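N-methyltransferase (Streptoalloteichus sp. ATCC 53650, PDB 5BSZ) is a sugar N-methyltransferase that probably transfers a methyl group from S-adenosylmethionine to the amino group of a nucleotide-linked trideoxysugar of the kedarcidin pathway. Local coordinates at residues K28-E33 with G59-H64; A34-R39 with T231-P236. All coordinates share one frame; numbering follows the deposited sequence.

Interaction 1 of 2, residues K28-E33 with G59-H64; sequences KDFAAE and GEHLAH. With SAH (S-adenosyl-L-homocysteine), chain B.
Phe30 and His61 form a T-shaped (edge-to-face) pair, with centroids 4.7 Å apart and ring planes at 61°; Phe30 CD1 sits over the centre of the imidazole face. Both faces of the phenyl ring are occupied: Glu60 CG lies over one, 3.7 Å from the ring centroid, in a CH-pi contact, and Lys28 CG lies over the opposite face, toward its rim. With chi1 at -176° and a bend at chi2, the Glu60 chain crosses the ring, and its carboxylate goes on to a salt bridge with Lys88. His64 presents a ring face to the backbone of Phe30 and Ala31. An alanine in place of Phe30 would probably leave the face of His61 and the methylene of Glu60 without their packing partner and open a gap between the two helices.

At the edge of the same imidazole, His61 NE2 donates to Glu33 OE1 at 2.7 Å, with ring and carboxylate nearly coplanar, although the position of that oxygen is less certain. Lys28 NZ forms a 2.7 Å salt bridge to Glu33 OE2, on the syn lone pair of that oxygen. The imidazole also brings His61 CE1 within 3.2 Å of the carboxylate oxygen O of S-adenosyl-L-homocysteine. Histidine, glutamate and lysine thus form a polar chain beside the ligand's amino-acid end, where the lysine could offset the negative charge of Glu33.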
loop_
_atom_site.group_PDB
_atom_site.type_symbol
_atom_site.label_atom_id
_atom_site.label_comp_id
_atom_site.label_asym_id
_atom_site.label_seq_id
_atom_site.Cartn_x
_atom_site.Cartn_y
_atom_site.Cartn_z
ATOM N N LYS A 28 -1.066 14.822 25.549
ATOM C CA LYS A 28 -1.200 16.258 25.385
ATOM C C LYS A 28 -1.907 16.865 26.577
ATOM O O LYS A 28 -2.959 16.376 26.984
ATOM C CB LYS A 28 -2.006 16.557 24.127
ATOM C CG LYS A 28 -2.181 18.046 23.882
ATOM C CD LYS A 28 -2.513 18.267 22.423
ATOM C CE LYS A 28 -2.739 19.731 22.151
ATOM N NZ LYS A 28 -1.436 20.424 21.960
ATOM N N ASP A 29 -1.375 17.973 27.081
ATOM C CA ASP A 29 -1.922 18.613 28.262
ATOM C C ASP A 29 -2.882 19.738 27.869
ATOM O O ASP A 29 -2.518 20.927 27.760
ATOM C CB ASP A 29 -0.790 19.124 29.134
ATOM C CG ASP A 29 -1.229 19.396 30.533
ATOM O OD1 ASP A 29 -0.329 19.530 31.371
ATOM O OD2 ASP A 29 -2.449 19.472 30.802
ATOM N N PHE A 30 -4.121 19.337 27.624
ATOM C CA PHE A 30 -5.110 20.287 27.150
ATOM C C PHE A 30 -5.309 21.328 28.231
ATOM O O PHE A 30 -5.420 22.522 27.965
ATOM C CB PHE A 30 -6.386 19.534 26.816
ATOM C CG PHE A 30 -6.326 18.867 25.482
ATOM C CD1 PHE A 30 -6.604 19.588 24.326
ATOM C CD2 PHE A 30 -5.990 17.535 25.376
ATOM C CE1 PHE A 30 -6.529 18.985 23.078
ATOM C CE2 PHE A 30 -5.926 16.920 24.135
ATOM C CZ PHE A 30 -6.171 17.655 22.978
ATOM N N ALA A 31 -5.288 20.852 29.472
ATOM C CA ALA A 31 -5.451 21.701 30.647
ATOM C C ALA A 31 -4.405 22.809 30.749
ATOM O O ALA A 31 -4.766 23.988 30.923
ATOM C CB ALA A 31 -5.481 20.838 31.905
ATOM N N ALA A 32 -3.131 22.446 30.606
ATOM C CA ALA A 32 -2.038 23.415 30.646
ATOM C C ALA A 32 -2.244 24.441 29.552
ATOM O O ALA A 32 -2.039 25.614 29.766
ATOM C CB ALA A 32 -0.669 22.767 30.396
ATOM N N GLU A 33 -2.574 23.978 28.359
ATOM C CA GLU A 33 -2.660 24.867 27.200
ATOM C C GLU A 33 -3.870 25.806 27.325
ATOM O O GLU A 33 -3.732 26.993 27.057
ATOM C CB GLU A 33 -2.650 24.070 25.888
ATOM C CG GLU A 33 -1.397 23.222 25.646
ATOM C CD GLU A 33 -1.434 22.343 24.399
ATOM O OE1 GLU A 33 -2.534 22.009 23.913
ATOM O OE2 GLU A 33 -0.346 21.924 23.931
ATOM N N GLY A 59 -12.523 19.913 19.962
ATOM C CA GLY A 59 -13.168 20.778 20.940
ATOM C C GLY A 59 -12.695 20.579 22.374
ATOM O O GLY A 59 -13.271 21.120 23.329
ATOM N N GLU A 60 -11.603 19.841 22.542
ATOM C CA GLU A 60 -11.152 19.578 23.874
ATOM C C GLU A 60 -10.621 20.787 24.636
ATOM O O GLU A 60 -10.870 20.905 25.851
ATOM C CB GLU A 60 -10.178 18.408 23.880
ATOM C CG GLU A 60 -9.771 18.066 25.287
ATOM C CD GLU A 60 -10.716 17.052 25.908
ATOM O OE1 GLU A 60 -10.379 16.570 27.007
ATOM O OE2 GLU A 60 -11.748 16.719 25.285
ATOM N N HIS A 61 -9.889 21.684 23.974
ATOM C CA HIS A 61 -9.491 22.895 24.650
ATOM C C HIS A 61 -10.760 23.691 25.055
ATOM O O HIS A 61 -10.816 24.265 26.140
ATOM C CB HIS A 61 -8.612 23.807 23.794
ATOM C CG HIS A 61 -7.222 23.283 23.553
ATOM N ND1 HIS A 61 -6.843 22.671 22.376
ATOM C CD2 HIS A 61 -6.110 23.320 24.330
ATOM C CE1 HIS A 61 -5.568 22.321 22.461
ATOM N NE2 HIS A 61 -5.086 22.738 23.616
ATOM N N LEU A 62 -11.737 23.781 24.165
ATOM C CA LEU A 62 -12.977 24.500 24.507
ATOM C C LEU A 62 -13.667 23.933 25.767
ATOM O O LEU A 62 -14.236 24.681 26.578
ATOM C CB LEU A 62 -13.944 24.496 23.293
ATOM C CG LEU A 62 -13.688 25.505 22.191
ATOM C CD1 LEU A 62 -14.581 25.213 20.978
ATOM C CD2 LEU A 62 -13.918 26.880 22.779
ATOM N N ALA A 63 -13.597 22.616 25.931
ATOM C CA ALA A 63 -14.197 21.952 27.088
ATOM C C ALA A 63 -13.534 22.422 28.369
ATOM O O ALA A 63 -14.212 22.599 29.386
ATOM C CB ALA A 63 -14.151 20.431 26.940
ATOM N N HIS A 64 -12.228 22.696 28.323
ATOM C CA HIS A 64 -11.605 23.421 29.429
ATOM C C HIS A 64 -11.933 24.888 29.524
ATOM O O HIS A 64 -12.164 25.432 30.605
ATOM C CB HIS A 64 -10.081 23.228 29.448
ATOM C CG HIS A 64 -9.687 21.788 29.599
ATOM N ND1 HIS A 64 -9.347 21.236 30.806
ATOM C CD2 HIS A 64 -9.639 20.774 28.703
ATOM C CE1 HIS A 64 -9.060 19.956 30.647
ATOM N NE2 HIS A 64 -9.236 19.650 29.377
HETATM N N SAH B . -6.369 23.455 17.718
HETATM C CA SAH B . -6.624 21.966 17.749
HETATM C CB SAH B . -6.539 21.275 16.371
HETATM C CG SAH B . -5.347 20.441 15.968
HETATM S SD SAH B . -5.361 19.662 14.389
HETATM C C SAH B . -5.736 21.447 18.841
HETATM O O SAH B . -4.865 22.106 19.394
HETATM O OXT SAH B . -5.981 20.376 19.309
HETATM C "C5'" SAH B . -5.509 20.965 13.197
HETATM C "C4'" SAH B . -6.997 21.205 12.876
HETATM O "O4'" SAH B . -7.144 22.306 11.960
HETATM C "C3'" SAH B . -7.654 20.028 12.162
HETATM O "O3'" SAH B . -8.773 19.628 12.947
HETATM C "C2'" SAH B . -8.147 20.521 10.810
HETATM O "O2'" SAH B . -9.435 19.964 10.446
HETATM C "C1'" SAH B . -8.173 22.012 11.028
HETATM N N9 SAH B . -7.984 22.828 9.814
HETATM C C8 SAH B . -7.106 22.612 8.790
HETATM N N7 SAH B . -7.245 23.566 7.842
HETATM C C5 SAH B . -8.255 24.373 8.259
HETATM C C6 SAH B . -8.915 25.557 7.713
HETATM N N6 SAH B . -8.453 25.996 6.528
HETATM N N1 SAH B . -9.891 26.123 8.459
HETATM C C2 SAH B . -10.317 25.611 9.618
HETATM N N3 SAH B . -9.766 24.529 10.196
HETATM C C4 SAH B . -8.748 23.894 9.566
#

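Interaction 2 of 2, residues A34-R39 with T231-P236; sequences AEWVRR and TDVGQP
Trp36 lays its indole flat against the backbone of Gly234, whose CA stands 3.3 Å from the centroid of the six-membered ring and only 3° off its normal, a CH-pi contact. Gly234 N approaches the same face, 3.4 Å from Trp36 CE2. The tryptophan has CG anti to its own carbonyl carbon (chi1 -54°), which carries the indole out from the helix and against the loop backbone at Val233 and Gly234. Gly234 has backbone angles that would push a CB against the preceding carbonyl oxygen. At the two ends of the indole, Val233 CB packs 4.1 Å from Trp36 CD1, while the Gln235 side chain reaches Trp36 CH2 through CG.

Residues 34-39 belong to helix 30-44, whereas residues 231-236 form the loop joining the antiparallel strands 225-230 and 240-245 at the edge of the Rossmann-like methyltransferase sheet. Leu240 of the second strand touches both Trp36 and Val233.

One helical turn on, Arg39 extends past Val233 and bends at chi3, bringing NH1 to Asp232 OD2 in a 2.6 Å salt bridge. The guanidinium and carboxylate planes are 65° apart, and this link uses a single nitrogen. A water bridges the pair as well, accepting from Arg39 NH1 and donating to Asp232 OD1. Val233 CG1 lies over a guanidinium face, 3.9 Å from Arg39 NE, a nitrogen buried here with no polar partner.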
loop_
_atom_site.group_PDB
_atom_site.type_symbol
_atom_site.label_atom_id
_atom_site.label_comp_id
_atom_site.label_asym_id
_atom_site.label_seq_id
_atom_site.Cartn_x
_atom_site.Cartn_y
_atom_site.Cartn_z
ATOM N N ALA A 34 -5.027 25.275 27.729
ATOM C CA ALA A 34 -6.179 26.124 28.023
ATOM C C ALA A 34 -5.820 27.195 29.050
ATOM O O ALA A 34 -6.210 28.353 28.945
ATOM C CB ALA A 34 -7.343 25.285 28.480
ATOM N N GLU A 35 -5.029 26.800 30.040
ATOM C CA GLU A 35 -4.529 27.736 31.041
ATOM C C GLU A 35 -3.682 28.861 30.471
ATOM O O GLU A 35 -3.844 30.047 30.880
ATOM C CB GLU A 35 -3.836 26.949 32.178
ATOM C CG GLU A 35 -3.191 27.770 33.286
ATOM C CD GLU A 35 -4.141 28.754 33.936
ATOM O OE1 GLU A 35 -3.642 29.824 34.375
ATOM O OE2 GLU A 35 -5.386 28.543 33.896
ATOM N N TRP A 36 -2.767 28.543 29.540
ATOM C CA TRP A 36 -2.075 29.647 28.863
ATOM C C TRP A 36 -3.030 30.704 28.337
ATOM O O TRP A 36 -2.829 31.902 28.512
ATOM C CB TRP A 36 -1.248 29.233 27.654
ATOM C CG TRP A 36 -0.241 28.162 27.867
ATOM C CD1 TRP A 36 0.402 27.840 29.029
ATOM C CD2 TRP A 36 0.251 27.261 26.861
ATOM N NE1 TRP A 36 1.241 26.760 28.814
ATOM C CE2 TRP A 36 1.197 26.412 27.490
ATOM C CE3 TRP A 36 -0.002 27.103 25.493
ATOM C CZ2 TRP A 36 1.883 25.419 26.799
ATOM C CZ3 TRP A 36 0.691 26.100 24.799
ATOM C CH2 TRP A 36 1.621 25.289 25.453
ATOM N N VAL A 37 -4.046 30.251 27.614
ATOM C CA VAL A 37 -4.986 31.159 26.968
ATOM C C VAL A 37 -5.724 31.980 28.048
ATOM O O VAL A 37 -5.769 33.205 27.973
ATOM C CB VAL A 37 -6.031 30.380 26.121
ATOM C CG1 VAL A 37 -7.074 31.351 25.550
ATOM C CG2 VAL A 37 -5.343 29.616 24.984
ATOM N N ARG A 38 -6.273 31.305 29.046
ATOM C CA ARG A 38 -7.057 31.954 30.101
ATOM C C ARG A 38 -6.242 33.091 30.749
ATOM O O ARG A 38 -6.686 34.235 30.902
ATOM C CB ARG A 38 -7.487 30.926 31.164
ATOM C CG ARG A 38 -8.224 31.557 32.364
ATOM C CD ARG A 38 -8.258 30.659 33.600
ATOM N NE ARG A 38 -6.971 30.787 34.266
ATOM C CZ ARG A 38 -6.607 31.855 34.989
ATOM N NH1 ARG A 38 -7.474 32.827 35.282
ATOM N NH2 ARG A 38 -5.367 31.912 35.460
ATOM N N ARG A 39 -5.003 32.755 31.081
ATOM C CA ARG A 39 -4.101 33.635 31.814
ATOM C C ARG A 39 -3.727 34.846 30.993
ATOM O O ARG A 39 -3.826 35.983 31.472
ATOM C CB ARG A 39 -2.851 32.851 32.232
ATOM C CG ARG A 39 -1.813 33.603 33.037
ATOM C CD ARG A 39 -0.511 32.810 33.117
ATOM N NE ARG A 39 0.596 33.692 32.760
ATOM C CZ ARG A 39 1.832 33.600 33.230
ATOM N NH1 ARG A 39 2.743 34.479 32.834
ATOM N NH2 ARG A 39 2.167 32.630 34.069
ATOM N N THR A 231 7.208 34.578 26.267
ATOM C CA THR A 231 8.024 33.345 26.413
ATOM C C THR A 231 7.828 32.543 27.705
ATOM O O THR A 231 8.338 31.433 27.845
ATOM C CB THR A 231 9.503 33.690 26.237
ATOM O OG1 THR A 231 9.906 34.540 27.313
ATOM C CG2 THR A 231 9.679 34.441 24.930
ATOM N N ASP A 232 7.018 33.049 28.625
ATOM C CA ASP A 232 6.758 32.337 29.871
ATOM C C ASP A 232 5.444 31.557 29.770
ATOM O O ASP A 232 4.981 30.978 30.747
ATOM C CB ASP A 232 6.747 33.312 31.069
ATOM C CG ASP A 232 5.783 34.485 30.882
ATOM O OD1 ASP A 232 5.700 35.069 29.777
ATOM O OD2 ASP A 232 5.091 34.842 31.853
ATOM N N VAL A 233 4.841 31.519 28.585
ATOM C CA VAL A 233 3.715 30.623 28.359
ATOM C C VAL A 233 3.956 30.000 27.000
ATOM O O VAL A 233 4.857 30.430 26.288
ATOM C CB VAL A 233 2.373 31.404 28.305
ATOM C CG1 VAL A 233 1.847 31.656 29.712
ATOM C CG2 VAL A 233 2.526 32.733 27.552
ATOM N N GLY A 234 3.136 29.031 26.612
ATOM C CA GLY A 234 3.435 28.297 25.367
ATOM C C GLY A 234 4.592 27.322 25.563
ATOM O O GLY A 234 5.063 27.170 26.674
ATOM N N GLN A 235 4.992 26.616 24.510
ATOM C CA GLN A 235 6.072 25.646 24.572
ATOM C C GLN A 235 7.402 26.372 24.684
ATOM O O GLN A 235 7.549 27.531 24.203
ATOM C CB GLN A 235 6.026 24.721 23.335
ATOM C CG GLN A 235 4.692 23.979 23.202
ATOM C CD GLN A 235 4.694 22.752 22.318
ATOM O OE1 GLN A 235 3.650 22.346 21.750
ATOM N NE2 GLN A 235 5.850 22.116 22.223
ATOM N N PRO A 236 8.363 25.726 25.364
ATOM C CA PRO A 236 9.719 26.283 25.419
ATOM C C PRO A 236 10.282 26.527 24.034
ATOM O O PRO A 236 10.084 25.708 23.145
ATOM C CB PRO A 236 10.507 25.180 26.147
ATOM C CG PRO A 236 9.492 24.594 27.065
ATOM C CD PRO A 236 8.247 24.541 26.226
HETATM O O HOH W 1 3.092 35.944 30.122
#

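In the fold
Helix 30-44 enters both contacts, its first turn in interaction 1 and the following turns in interaction 2. From the N terminus, residues 28-33 come first and 34-39 follow directly; the chain then passes through strand 50-54 to reach 59-64, closing interaction 1 after a short loop of 25 residues. Interaction 2 closes only at 231-236, after 191 residues that include most of the main sheet and the separate four-stranded antiparallel sheet. The segments alternate, so the two loops cross. Their centres lie 12 Å apart, and Ala34 CB packs 3.6 Å from His64 CB. Together they tie one helix to helix 60-65 near S-adenosyl-L-homocysteine and to the C-terminal strand pair.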